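Local structure of adenylate cyclase-like protein (Chlamydia trachomatis, 4QO6) at residues F101-Y106 with L130-I135; E16-Q21 with S49-K54. The protein helps to build the inner membrane ring of the type III secretion system, this piece being part of the periplasmic region of CdsD. All blocks are in the same frame, centred on the assembly; numbering follows the deposited sequence.

Contact 1: residues F101-Y106 with L130-I135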
# COMPACT_ATOMS: atom_id res chain seq x y z
N PHE A 101 -10.62 -1.84 2.70
CA PHE A 101 -9.66 -2.55 1.84
C PHE A 101 -8.58 -1.58 1.33
O PHE A 101 -8.88 -0.43 0.98
CB PHE A 101 -10.36 -3.23 0.65
CG PHE A 101 -11.32 -4.31 1.06
CD1 PHE A 101 -10.87 -5.57 1.38
CD2 PHE A 101 -12.62 -4.02 1.25
CE1 PHE A 101 -11.72 -6.54 1.80
CE2 PHE A 101 -13.49 -5.00 1.63
CZ PHE A 101 -13.03 -6.25 1.92
N VAL A 102 -7.33 -2.07 1.28
CA VAL A 102 -6.16 -1.29 0.92
C VAL A 102 -5.41 -2.03 -0.18
O VAL A 102 -5.11 -3.22 -0.03
CB VAL A 102 -5.20 -1.13 2.11
CG1 VAL A 102 -3.94 -0.37 1.69
CG2 VAL A 102 -5.89 -0.38 3.25
N ILE A 103 -5.14 -1.35 -1.29
CA ILE A 103 -4.46 -1.93 -2.44
C ILE A 103 -3.08 -1.24 -2.50
O ILE A 103 -3.00 -0.00 -2.47
CB ILE A 103 -5.28 -1.76 -3.77
CG1 ILE A 103 -4.56 -2.38 -4.97
CG2 ILE A 103 -5.54 -0.31 -4.13
CD1 ILE A 103 -4.93 -3.82 -5.16
N SER A 104 -2.00 -2.03 -2.63
CA SER A 104 -0.65 -1.47 -2.49
C SER A 104 0.30 -2.15 -3.42
O SER A 104 -0.01 -3.21 -3.92
CB SER A 104 -0.17 -1.60 -1.03
OG SER A 104 -0.05 -2.96 -0.73
N GLY A 105 1.47 -1.53 -3.60
CA GLY A 105 2.55 -1.98 -4.49
C GLY A 105 3.00 -0.86 -5.44
O GLY A 105 2.62 0.29 -5.25
N TYR A 106 3.75 -1.23 -6.49
CA TYR A 106 4.31 -0.30 -7.48
C TYR A 106 3.77 -0.59 -8.86
O TYR A 106 3.59 -1.73 -9.18
CB TYR A 106 5.86 -0.45 -7.55
CG TYR A 106 6.51 -0.06 -6.26
CD1 TYR A 106 6.72 1.27 -5.96
CD2 TYR A 106 6.86 -1.02 -5.32
CE1 TYR A 106 7.26 1.64 -4.74
CE2 TYR A 106 7.42 -0.65 -4.11
CZ TYR A 106 7.63 0.67 -3.84
OH TYR A 106 8.17 1.03 -2.63
N LEU A 130 -12.57 0.95 -0.82
CA LEU A 130 -11.15 0.72 -1.18
C LEU A 130 -10.26 1.94 -1.07
O LEU A 130 -10.54 2.97 -1.71
CB LEU A 130 -11.07 0.23 -2.63
CG LEU A 130 -9.73 -0.14 -3.29
CD1 LEU A 130 -9.06 -1.24 -2.51
CD2 LEU A 130 -10.00 -0.58 -4.76
N ASP A 131 -9.16 1.81 -0.32
CA ASP A 131 -8.13 2.85 -0.22
C ASP A 131 -6.95 2.53 -1.15
O ASP A 131 -6.33 1.46 -1.05
CB ASP A 131 -7.61 2.94 1.24
CG ASP A 131 -6.61 4.09 1.45
OD1 ASP A 131 -6.64 5.09 0.70
OD2 ASP A 131 -5.80 4.03 2.40
N ASN A 132 -6.57 3.47 -1.99
CA ASN A 132 -5.55 3.20 -2.94
C ASN A 132 -4.21 3.74 -2.53
O ASN A 132 -4.05 4.93 -2.47
CB ASN A 132 -5.87 3.77 -4.30
CG ASN A 132 -4.65 3.83 -5.17
OD1 ASN A 132 -3.99 2.80 -5.39
ND2 ASN A 132 -4.29 5.02 -5.59
N LYS A 133 -3.23 2.85 -2.31
CA LYS A 133 -1.90 3.22 -1.91
C LYS A 133 -0.84 2.80 -2.89
O LYS A 133 0.34 2.85 -2.60
CB LYS A 133 -1.59 2.63 -0.53
CG LYS A 133 -2.47 3.20 0.55
CD LYS A 133 -1.74 3.11 1.89
CE LYS A 133 -2.48 3.82 3.01
NZ LYS A 133 -3.14 2.82 3.90
N VAL A 134 -1.22 2.46 -4.11
CA VAL A 134 -0.25 2.06 -5.08
C VAL A 134 0.69 3.24 -5.40
O VAL A 134 0.23 4.38 -5.55
CB VAL A 134 -0.96 1.54 -6.35
CG1 VAL A 134 0.04 1.30 -7.46
CG2 VAL A 134 -1.69 0.25 -6.01
N ILE A 135 1.98 2.95 -5.53
CA ILE A 135 2.98 3.96 -5.86
C ILE A 135 3.24 3.97 -7.41
O ILE A 135 3.50 2.92 -8.00
CB ILE A 135 4.31 3.66 -5.13
CG1 ILE A 135 4.12 3.43 -3.60
CG2 ILE A 135 5.34 4.76 -5.37
CD1 ILE A 135 3.94 4.67 -2.80
O HOH W 1 1.87 1.02 -1.86

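Contact 2: residues E16-Q21 with S49-K54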
# COMPACT_ATOMS: atom_id res chain seq x y z
N GLU A 16 -27.32 -5.81 20.73
CA GLU A 16 -26.23 -4.81 20.66
C GLU A 16 -24.96 -5.20 21.40
O GLU A 16 -23.86 -4.88 20.94
CB GLU A 16 -26.68 -3.45 21.19
CG GLU A 16 -27.61 -2.72 20.24
CD GLU A 16 -28.21 -1.45 20.83
OE1 GLU A 16 -27.82 -1.01 21.95
OE2 GLU A 16 -29.10 -0.90 20.15
N HIS A 17 -25.11 -5.86 22.56
CA HIS A 17 -23.93 -6.22 23.37
C HIS A 17 -23.04 -7.15 22.53
O HIS A 17 -21.81 -7.13 22.56
CB HIS A 17 -24.38 -6.89 24.68
CG HIS A 17 -23.25 -7.48 25.47
ND1 HIS A 17 -22.38 -6.70 26.21
CD2 HIS A 17 -22.89 -8.77 25.67
CE1 HIS A 17 -21.50 -7.49 26.80
NE2 HIS A 17 -21.79 -8.75 26.50
N VAL A 18 -23.70 -7.99 21.77
CA VAL A 18 -23.01 -8.88 20.87
C VAL A 18 -22.49 -8.06 19.69
O VAL A 18 -21.28 -7.93 19.50
CB VAL A 18 -23.90 -10.03 20.43
CG1 VAL A 18 -23.11 -11.00 19.59
CG2 VAL A 18 -24.45 -10.81 21.61
N ILE A 19 -23.38 -7.48 18.89
CA ILE A 19 -22.94 -7.01 17.57
C ILE A 19 -21.95 -5.82 17.63
O ILE A 19 -21.09 -5.70 16.76
CB ILE A 19 -24.11 -6.76 16.62
CG1 ILE A 19 -24.94 -5.57 17.07
CG2 ILE A 19 -24.97 -8.01 16.48
CD1 ILE A 19 -25.44 -4.80 15.88
N GLN A 20 -21.98 -5.06 18.74
CA GLN A 20 -21.02 -3.93 19.01
C GLN A 20 -19.57 -4.36 18.98
O GLN A 20 -18.68 -3.55 18.71
CB GLN A 20 -21.27 -3.27 20.37
CG GLN A 20 -20.84 -4.09 21.59
CD GLN A 20 -20.83 -3.28 22.90
OE1 GLN A 20 -21.84 -3.23 23.62
NE2 GLN A 20 -19.68 -2.62 23.21
N GLN A 21 -19.33 -5.64 19.27
CA GLN A 21 -17.98 -6.16 19.20
C GLN A 21 -17.44 -6.37 17.79
O GLN A 21 -16.26 -6.73 17.63
CB GLN A 21 -17.90 -7.45 20.02
CG GLN A 21 -18.40 -7.24 21.48
CD GLN A 21 -18.51 -8.55 22.23
OE1 GLN A 21 -17.54 -9.34 22.24
NE2 GLN A 21 -19.70 -8.83 22.84
N SER A 49 -17.56 -17.05 12.89
CA SER A 49 -18.10 -18.12 13.72
C SER A 49 -18.37 -17.64 15.17
O SER A 49 -19.36 -18.04 15.75
CB SER A 49 -17.16 -19.34 13.72
OG SER A 49 -17.21 -19.97 12.43
N GLU A 50 -17.50 -16.81 15.71
CA GLU A 50 -17.73 -16.22 17.03
C GLU A 50 -19.04 -15.42 17.02
O GLU A 50 -19.87 -15.57 17.93
CB GLU A 50 -16.61 -15.29 17.48
CG GLU A 50 -15.45 -15.91 18.27
CD GLU A 50 -14.24 -14.95 18.31
OE1 GLU A 50 -14.47 -13.72 18.43
OE2 GLU A 50 -13.08 -15.39 18.20
N LEU A 51 -19.22 -14.59 15.98
CA LEU A 51 -20.41 -13.75 15.90
C LEU A 51 -21.65 -14.59 15.86
O LEU A 51 -22.54 -14.39 16.67
CB LEU A 51 -20.35 -12.81 14.71
CG LEU A 51 -21.60 -12.07 14.28
CD1 LEU A 51 -22.21 -11.19 15.38
CD2 LEU A 51 -21.28 -11.29 13.00
N LEU A 52 -21.70 -15.54 14.93
CA LEU A 52 -22.89 -16.37 14.75
C LEU A 52 -23.28 -17.21 15.97
O LEU A 52 -24.44 -17.44 16.22
CB LEU A 52 -22.77 -17.33 13.58
CG LEU A 52 -22.52 -16.66 12.25
CD1 LEU A 52 -22.03 -17.74 11.29
CD2 LEU A 52 -23.75 -15.92 11.73
N TYR A 53 -22.29 -17.74 16.66
CA TYR A 53 -22.58 -18.57 17.81
C TYR A 53 -22.98 -17.78 19.05
O TYR A 53 -23.74 -18.30 19.86
CB TYR A 53 -21.43 -19.55 18.10
CG TYR A 53 -21.67 -20.79 17.26
CD1 TYR A 53 -21.48 -20.75 15.87
CD2 TYR A 53 -22.17 -21.97 17.84
CE1 TYR A 53 -21.75 -21.85 15.09
CE2 TYR A 53 -22.42 -23.09 17.05
CZ TYR A 53 -22.21 -23.01 15.68
OH TYR A 53 -22.45 -24.10 14.88
N LYS A 54 -22.47 -16.55 19.20
CA LYS A 54 -22.95 -15.67 20.26
C LYS A 54 -24.34 -15.18 20.05
O LYS A 54 -25.07 -15.09 21.01
CB LYS A 54 -22.04 -14.50 20.46
CG LYS A 54 -20.66 -14.88 20.96
CD LYS A 54 -19.84 -13.61 21.15
CE LYS A 54 -18.63 -13.84 22.03
NZ LYS A 54 -17.89 -12.55 22.11

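Contact 1: residues F101-Y106 with L130-I135
F101, I103 and G105 present their backbone carbonyls to L130-I135, and together with I103 N they join the two segments as neighbouring parallel strands. The oxygen of F101 takes the amide of D131 at 2.6 Å (O to N) in an almost straight bond of 177°. I103 is held by both its backbone polar atoms: N donates to D131 O, and O accepts from K133 N at 2.9 Å. One link further on, the direct bond gives way to a water, which accepts from G105 N and donates to K133 O, before G105 O receives I135 N at 2.8 Å. G105 suits this spot because its backbone angles (phi 128°, psi -166°) would press a CB against the preceding carbonyl.

On the face of F101 and I103, L130 CD1 packs 4.0 Å from both F101 CB and I103 CG2; the branched leucine brings a methyl to both of these buried residues. On the other face the aliphatic part of K133 runs across V102 CG1, and the lysine bends at its last torsion so that NZ forms a salt bridge with D131 OD2, its hydrogen bond weak at 3.3 Å. Y106 and I135 lie side by side, I135 CB 3.5 Å from Y106 CD1. On the side of I103, N132 OD1 accepts V134 N at 3.1 Å, from above its carbonyl plane: an Asx turn where the strand is broken.

Strands 100-107 and 130-136 are the two parallel strands of a beta-alpha-beta unit, with helix 110-123 as the crossover between them. Helix 71-83 meets F101 and I103, strand 92-95 flanks 100-107 antiparallel, V140 of helix 137-150 meets I135, and Y106 OH bonds to G191 O.

Contact 2: residues E16-Q21 with S49-K54
V18 and K54 meet obliquely, with one methyl of the valine, CG1, set 3.8 Å from K54 CB. Both CB atoms point toward the opposing segment, so a methyl at the end of the valine meets the base of the lysine, and the rest of K54 runs on toward Q21. V18 holds CG1 anti to its own N (chi1 -175°), which carries that methyl across the gap. A compact beta-branched residue suits this buried position. The same methyl also approaches L51 CD1, at 4.3 Å, and I19 CG2 comes to 4.4 Å from that leucine methyl, so L51 CD1 lies beside two apolar residues of the first helix. At these lengths the leucine's two contacts are loose.

The two segments belong to helices 10-19 and 45-56 of the PD1 domain, which is placed in the BON clan and has an alpha-beta-beta-alpha-beta plan, counting the main strands and passing over the short strand 41-42. L51 also touches V68 on strand 63-70, while L52 points away from helix 10-19 and rests on V64 and D66 of that strand. Leucine fits both places, where the second helix turns to the sheet.

At the exposed border the polar ends come together. The extended chains of Q21 and K54 cross at about a right angle, and Q21 OE1 lies 3.2 Å from K54 NZ. The rotation of the Q21 amide is set by its other end: NE2 donates to H17 O, four residues earlier, at 2.7 Å and nearly straight (172°). This oxygen lies almost in the plane of the Q21 amide, and NE2 also sits over one face of the H17 ring, offset toward its rim. With NE2 engaged there, OE1 is turned toward the lysine.

In the fold
Contact 1 lies near the centre of the elongated chain, and contact 2 about 31 Å from that centre; the nearest atoms of the two are about 15 Å apart. They share no helix or strand. Contact 1 is largely a surface contact within a sheet, held by four backbone hydrogen bonds and a bridging water, while its side chains make the apolar and charged contacts on the two faces. Contact 2 joins two helices, whose own amides are mostly spent internally, so it depends on side chains alone: its centre is buried and apolar, and its border is polar and exposed. It buries 208 Å², against 574 Å² for the paired strands of contact 1.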